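Local atomic coordinates of probable starch synthase 4, chloroplastic/amyloplastic (Arabidopsis thaliana, PDB entry 6GNE), a protein that belongs to the starch synthases, glycosyltransferases of the two-domain GT-B fold, and here holds ADP and glycan ligands. Residues I49-Q57 with F105-G113. Numbering follows the deposited sequence.
Sequences ILPKYDCMQ and FFWRGQFYG. With GLC (alpha-D-glucopyranose), chain C.
Y53 and F111 meet in a T-shaped (edge-to-face) pair within the N-terminal domain of this GT-B fold, where the loop leaving strand 45-51 packs against the loop that leads into helix 117-134. The edge of F111 stands over the centre of the Y53 face, ring centroids 4.7 Å apart and planes at 85°, while P51 lies over the rim of the opposite face. A tyrosine suits this place because its ring packs against F111, P51 and F106 while its hydroxyl hydrogen-bonds to the backbone O of A17. F111 offers its own face to C55, whose SG sits 3.8 Å from the ring centroid, almost on the ring normal. With SG turned between the backbone N and the carbonyl carbon (chi1 57°), the small, polarisable thiol reaches over that ring.

F106 packs on the strand end. CB of P51 stands 3.6 Å from the centroid of its ring in a CH-pi contact, for which the compact, rigid proline ring is well shaped. F106 also meets the Y53 ring obliquely, CD1 to CE1 of Y53, and its remaining neighbours include F124 of helix 117-134.

Polar bonds to the backbone of 105-113 lie beside this aromatic cluster. D54 N donates to F106 O at 3.1 Å, and the D54 carboxylate reaches the backbone N of G109, a residue whose positive phi favours glycine. A water joins D54 OD1 to R108 N and Q110 O, linking the carboxylate to the backbone on both sides of G109. Y112, next along, lays one ring face against the glucose, so the packed loop continues directly into the glycan pocket. OD2 of D54 accepts the G109 N-H through its syn lone pair, N to OD2 2.9 Å.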
ATOM      1  N   ILE A  49      10.970  12.427  -0.479  1.00 38.33           N
ATOM      2  CA  ILE A  49      10.531  13.593   0.261  1.00 39.18           C
ATOM      3  C   ILE A  49       9.215  13.258   0.958  1.00 38.50           C
ATOM      4  O   ILE A  49       8.267  12.872   0.294  1.00 36.93           O
ATOM      5  CB  ILE A  49      10.377  14.825  -0.643  1.00 39.97           C
ATOM      6  CG1 ILE A  49      11.736  15.175  -1.290  1.00 41.23           C
ATOM      7  CG2 ILE A  49       9.819  16.014   0.147  1.00 40.50           C
ATOM      8  CD1 ILE A  49      11.668  16.244  -2.372  1.00 42.61           C
ATOM      9  N   LEU A  50       9.210  13.391   2.300  1.00 39.40           N
ATOM     10  CA  LEU A  50       8.059  13.129   3.171  1.00 39.09           C
ATOM     11  C   LEU A  50       7.751  14.318   4.039  1.00 39.82           C
ATOM     12  O   LEU A  50       8.594  15.183   4.199  1.00 42.40           O
ATOM     13  CB  LEU A  50       8.363  11.969   4.137  1.00 39.25           C
ATOM     14  CG  LEU A  50       8.689  10.612   3.536  1.00 38.95           C
ATOM     15  CD1 LEU A  50       9.041   9.636   4.627  1.00 39.53           C
ATOM     16  CD2 LEU A  50       7.527  10.095   2.713  1.00 37.93           C
ATOM     17  N   PRO A  51       6.559  14.356   4.632  1.00 39.20           N
ATOM     18  CA  PRO A  51       6.377  15.257   5.741  1.00 41.02           C
ATOM     19  C   PRO A  51       7.095  14.743   6.982  1.00 41.42           C
ATOM     20  O   PRO A  51       7.337  13.554   7.113  1.00 39.83           O
ATOM     21  CB  PRO A  51       4.862  15.244   5.980  1.00 40.73           C
ATOM     22  CG  PRO A  51       4.263  14.658   4.744  1.00 39.69           C
ATOM     23  CD  PRO A  51       5.303  13.679   4.280  1.00 38.57           C
ATOM     24  N   LYS A  52       7.402  15.651   7.894  1.00 42.98           N
ATOM     25  CA  LYS A  52       7.835  15.284   9.222  1.00 43.86           C
ATOM     26  C   LYS A  52       6.587  15.231  10.092  1.00 43.94           C
ATOM     27  O   LYS A  52       6.191  16.231  10.698  1.00 45.33           O
ATOM     28  CB  LYS A  52       8.837  16.290   9.789  1.00 45.70           C
ATOM     29  CG  LYS A  52       9.302  15.962  11.202  1.00 46.83           C
ATOM     30  CD  LYS A  52      10.758  15.502  11.284  1.00 47.76           C
ATOM     31  CE  LYS A  52      11.266  15.448  12.716  1.00 50.05           C
ATOM     32  NZ  LYS A  52      10.750  16.558  13.602  1.00 52.65           N
ATOM     33  N   TYR A  53       5.980  14.054  10.159  1.00 43.30           N
ATOM     34  CA  TYR A  53       4.879  13.826  11.081  1.00 44.22           C
ATOM     35  C   TYR A  53       5.424  13.721  12.502  1.00 46.83           C
ATOM     36  O   TYR A  53       6.525  13.207  12.735  1.00 47.93           O
ATOM     37  CB  TYR A  53       4.150  12.538  10.767  1.00 42.23           C
ATOM     38  CG  TYR A  53       3.527  12.449   9.381  1.00 40.66           C
ATOM     39  CD1 TYR A  53       2.330  13.089   9.076  1.00 40.27           C
ATOM     40  CD2 TYR A  53       4.123  11.671   8.395  1.00 39.35           C
ATOM     41  CE1 TYR A  53       1.762  12.968   7.823  1.00 39.56           C
ATOM     42  CE2 TYR A  53       3.559  11.550   7.137  1.00 38.41           C
ATOM     43  CZ  TYR A  53       2.385  12.201   6.843  1.00 38.19           C
ATOM     44  OH  TYR A  53       1.836  12.053   5.588  1.00 36.27           O
ATOM     45  N   ASP A  54       4.661  14.248  13.447  1.00 48.81           N
ATOM     46  CA  ASP A  54       4.928  14.018  14.867  1.00 50.75           C
ATOM     47  C   ASP A  54       4.802  12.528  15.251  1.00 49.19           C
ATOM     48  O   ASP A  54       5.489  12.045  16.176  1.00 50.73           O
ATOM     49  CB  ASP A  54       3.997  14.876  15.733  1.00 52.81           C
ATOM     50  CG  ASP A  54       2.503  14.651  15.427  1.00 53.14           C
ATOM     51  OD1 ASP A  54       2.099  13.966  14.430  1.00 52.30           O
ATOM     52  OD2 ASP A  54       1.704  15.181  16.209  1.00 55.06           O
ATOM     53  N   CYS A  55       3.929  11.807  14.546  1.00 45.98           N
ATOM     54  CA  CYS A  55       3.650  10.421  14.861  1.00 45.17           C
ATOM     55  C   CYS A  55       4.526   9.460  14.068  1.00 44.25           C
ATOM     56  O   CYS A  55       4.190   8.284  13.944  1.00 43.62           O
ATOM     57  CB  CYS A  55       2.146  10.128  14.658  1.00 43.65           C
ATOM     58  SG  CYS A  55       1.478  10.481  13.007  1.00 41.87           S
ATOM     59  N   MET A  56       5.643   9.939  13.523  1.00 45.93           N
ATOM     60  CA  MET A  56       6.542   9.068  12.760  1.00 46.17           C
ATOM     61  C   MET A  56       7.281   8.092  13.664  1.00 46.02           C
ATOM     62  O   MET A  56       7.394   8.305  14.863  1.00 47.89           O
ATOM     63  CB  MET A  56       7.517   9.892  11.909  1.00 47.41           C
ATOM     64  CG  MET A  56       8.672  10.596  12.675  1.00 50.17           C
ATOM     65  SD  MET A  56       9.685  11.682  11.631  1.00 49.54           S
ATOM     66  CE  MET A  56      11.291  10.892  11.550  1.00 50.58           C
ATOM     67  N   GLN A  57       7.733   7.001  13.071  1.00 45.82           N
ATOM     68  CA  GLN A  57       8.403   5.937  13.787  1.00 47.43           C
ATOM     69  C   GLN A  57       9.926   6.152  13.685  1.00 48.10           C
ATOM     70  O   GLN A  57      10.527   5.928  12.640  1.00 45.61           O
ATOM     71  CB  GLN A  57       7.982   4.592  13.207  1.00 48.18           C
ATOM     72  CG  GLN A  57       8.275   3.387  14.118  1.00 51.01           C
ATOM     73  CD  GLN A  57       8.498   2.083  13.339  1.00 50.59           C
ATOM     74  OE1 GLN A  57       7.574   1.272  13.225  1.00 50.98           O
ATOM     75  NE2 GLN A  57       9.708   1.885  12.786  1.00 50.23           N
ATOM     76  N   PHE A 105       0.351  21.633  10.382  1.00 64.20           N
ATOM     77  CA  PHE A 105      -0.223  20.630   9.517  1.00 60.92           C
ATOM     78  C   PHE A 105       0.199  19.216   9.868  1.00 58.54           C
ATOM     79  O   PHE A 105      -0.615  18.306   9.783  1.00 59.11           O
ATOM     80  CB  PHE A 105       0.118  20.917   8.058  1.00 60.59           C
ATOM     81  CG  PHE A 105      -0.496  22.184   7.515  1.00 61.93           C
ATOM     82  CD1 PHE A 105      -1.873  22.409   7.596  1.00 62.76           C
ATOM     83  CD2 PHE A 105       0.302  23.135   6.878  1.00 62.46           C
ATOM     84  CE1 PHE A 105      -2.437  23.578   7.085  1.00 64.71           C
ATOM     85  CE2 PHE A 105      -0.255  24.292   6.365  1.00 64.63           C
ATOM     86  CZ  PHE A 105      -1.633  24.515   6.470  1.00 65.58           C
ATOM     87  N   PHE A 106       1.448  19.017  10.266  1.00 58.59           N
ATOM     88  CA  PHE A 106       1.938  17.670  10.574  1.00 57.82           C
ATOM     89  C   PHE A 106       2.285  17.461  12.037  1.00 61.97           C
ATOM     90  O   PHE A 106       3.203  16.721  12.380  1.00 61.72           O
ATOM     91  CB  PHE A 106       3.072  17.329   9.618  1.00 55.34           C
ATOM     92  CG  PHE A 106       2.646  17.414   8.199  1.00 53.59           C
ATOM     93  CD1 PHE A 106       1.735  16.506   7.701  1.00 50.82           C
ATOM     94  CD2 PHE A 106       3.073  18.451   7.381  1.00 54.55           C
ATOM     95  CE1 PHE A 106       1.283  16.607   6.402  1.00 50.22           C
ATOM     96  CE2 PHE A 106       2.630  18.552   6.070  1.00 53.16           C
ATOM     97  CZ  PHE A 106       1.727  17.631   5.584  1.00 51.21           C
ATOM     98  N   TRP A 107       1.463  18.066  12.889  1.00 67.36           N
ATOM     99  CA  TRP A 107       1.607  18.018  14.328  1.00 70.81           C
ATOM    100  C   TRP A 107       0.254  17.659  14.958  1.00 68.57           C
ATOM    101  O   TRP A 107      -0.098  18.187  15.995  1.00 69.48           O
ATOM    102  CB  TRP A 107       2.053  19.404  14.769  1.00 78.62           C
ATOM    103  CG  TRP A 107       3.360  19.520  15.472  1.00 86.22           C
ATOM    104  CD1 TRP A 107       3.851  18.725  16.487  1.00 89.34           C
ATOM    105  CD2 TRP A 107       4.313  20.577  15.286  1.00 92.53           C
ATOM    106  NE1 TRP A 107       5.076  19.198  16.904  1.00 93.45           N
ATOM    107  CE2 TRP A 107       5.379  20.342  16.198  1.00 96.80           C
ATOM    108  CE3 TRP A 107       4.366  21.713  14.442  1.00 92.82           C
ATOM    109  CZ2 TRP A 107       6.506  21.203  16.280  1.00100.87           C
ATOM    110  CZ3 TRP A 107       5.484  22.558  14.516  1.00 96.36           C
ATOM    111  CH2 TRP A 107       6.540  22.297  15.429  1.00100.62           C
ATOM    112  N   ARG A 108      -0.478  16.736  14.336  1.00 65.06           N
ATOM    113  CA  ARG A 108      -1.869  16.411  14.695  1.00 64.35           C
ATOM    114  C   ARG A 108      -2.035  15.030  15.333  1.00 62.46           C
ATOM    115  O   ARG A 108      -3.158  14.599  15.595  1.00 63.85           O
ATOM    116  CB  ARG A 108      -2.740  16.431  13.434  1.00 63.93           C
ATOM    117  CG  ARG A 108      -2.635  17.687  12.575  1.00 64.87           C
ATOM    118  CD  ARG A 108      -3.166  18.924  13.273  1.00 66.35           C
ATOM    119  NE  ARG A 108      -3.167  20.063  12.345  1.00 67.55           N
ATOM    120  CZ  ARG A 108      -4.077  20.299  11.384  1.00 66.57           C
ATOM    121  NH1 ARG A 108      -5.110  19.482  11.181  1.00 66.10           N
ATOM    122  NH2 ARG A 108      -3.938  21.363  10.602  1.00 65.95           N
ATOM    123  N   GLY A 109      -0.944  14.304  15.537  1.00 59.81           N
ATOM    124  CA  GLY A 109      -1.008  12.974  16.130  1.00 59.07           C
ATOM    125  C   GLY A 109      -1.411  11.875  15.173  1.00 57.24           C
ATOM    126  O   GLY A 109      -1.525  10.722  15.583  1.00 54.90           O
ATOM    127  N   GLN A 110      -1.587  12.214  13.894  1.00 57.32           N
ATOM    128  CA  GLN A 110      -2.194  11.313  12.901  1.00 56.41           C
ATOM    129  C   GLN A 110      -1.554  11.522  11.547  1.00 51.96           C
ATOM    130  O   GLN A 110      -1.162  12.648  11.219  1.00 52.07           O
ATOM    131  CB  GLN A 110      -3.694  11.638  12.710  1.00 60.14           C
ATOM    132  CG  GLN A 110      -4.630  11.259  13.831  1.00 64.42           C
ATOM    133  CD  GLN A 110      -5.455  10.072  13.483  1.00 67.03           C
ATOM    134  OE1 GLN A 110      -5.223   8.969  13.999  1.00 69.36           O
ATOM    135  NE2 GLN A 110      -6.421  10.275  12.575  1.00 68.05           N
ATOM    136  N   PHE A 111      -1.502  10.471  10.743  1.00 47.28           N
ATOM    137  CA  PHE A 111      -1.112  10.616   9.347  1.00 46.38           C
ATOM    138  C   PHE A 111      -2.230  11.236   8.495  1.00 46.47           C
ATOM    139  O   PHE A 111      -2.048  12.285   7.853  1.00 47.14           O
ATOM    140  CB  PHE A 111      -0.693   9.273   8.771  1.00 44.77           C
ATOM    141  CG  PHE A 111       0.536   8.714   9.416  1.00 44.02           C
ATOM    142  CD1 PHE A 111       1.759   9.361   9.257  1.00 45.44           C
ATOM    143  CD2 PHE A 111       0.479   7.558  10.163  1.00 43.13           C
ATOM    144  CE1 PHE A 111       2.907   8.850   9.846  1.00 47.00           C
ATOM    145  CE2 PHE A 111       1.622   7.034  10.757  1.00 44.78           C
ATOM    146  CZ  PHE A 111       2.840   7.682  10.613  1.00 46.38           C
ATOM    147  N   TYR A 112      -3.389  10.585   8.516  1.00 44.74           N
ATOM    148  CA  TYR A 112      -4.537  10.993   7.709  1.00 44.16           C
ATOM    149  C   TYR A 112      -5.751  11.208   8.588  1.00 46.89           C
ATOM    150  O   TYR A 112      -5.771  10.805   9.733  1.00 49.09           O
ATOM    151  CB  TYR A 112      -4.914   9.915   6.709  1.00 41.19           C
ATOM    152  CG  TYR A 112      -3.833   9.464   5.764  1.00 39.11           C
ATOM    153  CD1 TYR A 112      -3.054  10.386   5.080  1.00 39.21           C
ATOM    154  CD2 TYR A 112      -3.630   8.104   5.511  1.00 36.92           C
ATOM    155  CE1 TYR A 112      -2.091   9.974   4.180  1.00 38.69           C
ATOM    156  CE2 TYR A 112      -2.663   7.675   4.625  1.00 36.89           C
ATOM    157  CZ  TYR A 112      -1.881   8.614   3.950  1.00 37.50           C
ATOM    158  OH  TYR A 112      -0.920   8.205   3.046  1.00 34.51           O
ATOM    159  N   GLY A 113      -6.753  11.854   8.005  1.00 49.03           N
ATOM    160  CA  GLY A 113      -8.077  11.955   8.590  1.00 51.18           C
ATOM    161  C   GLY A 113      -8.427  13.257   9.258  1.00 54.34           C
ATOM    162  O   GLY A 113      -9.453  13.334   9.921  1.00 57.57           O
TER
HETATM  163  C1  GLC C   2      -7.765   8.595   4.064  1.00 42.49           C
HETATM  164  C2  GLC C   2      -6.722   9.076   3.056  1.00 40.27           C
HETATM  165  C3  GLC C   2      -6.448   7.996   2.012  1.00 38.82           C
HETATM  166  C4  GLC C   2      -5.960   6.748   2.737  1.00 38.45           C
HETATM  167  C5  GLC C   2      -7.046   6.286   3.696  1.00 40.95           C
HETATM  168  C6  GLC C   2      -6.581   5.084   4.509  1.00 41.85           C
HETATM  169  O2  GLC C   2      -7.161  10.299   2.465  1.00 40.79           O
HETATM  170  O3  GLC C   2      -5.459   8.419   1.082  1.00 34.69           O
HETATM  171  O4  GLC C   2      -5.630   5.726   1.799  1.00 34.87           O
HETATM  172  O5  GLC C   2      -7.372   7.340   4.617  1.00 43.08           O
HETATM  173  O6  GLC C   2      -7.537   4.814   5.541  1.00 45.63           O
HETATM  174  O   HOH W   1       0.347  14.982  11.980  1.00 42.72           O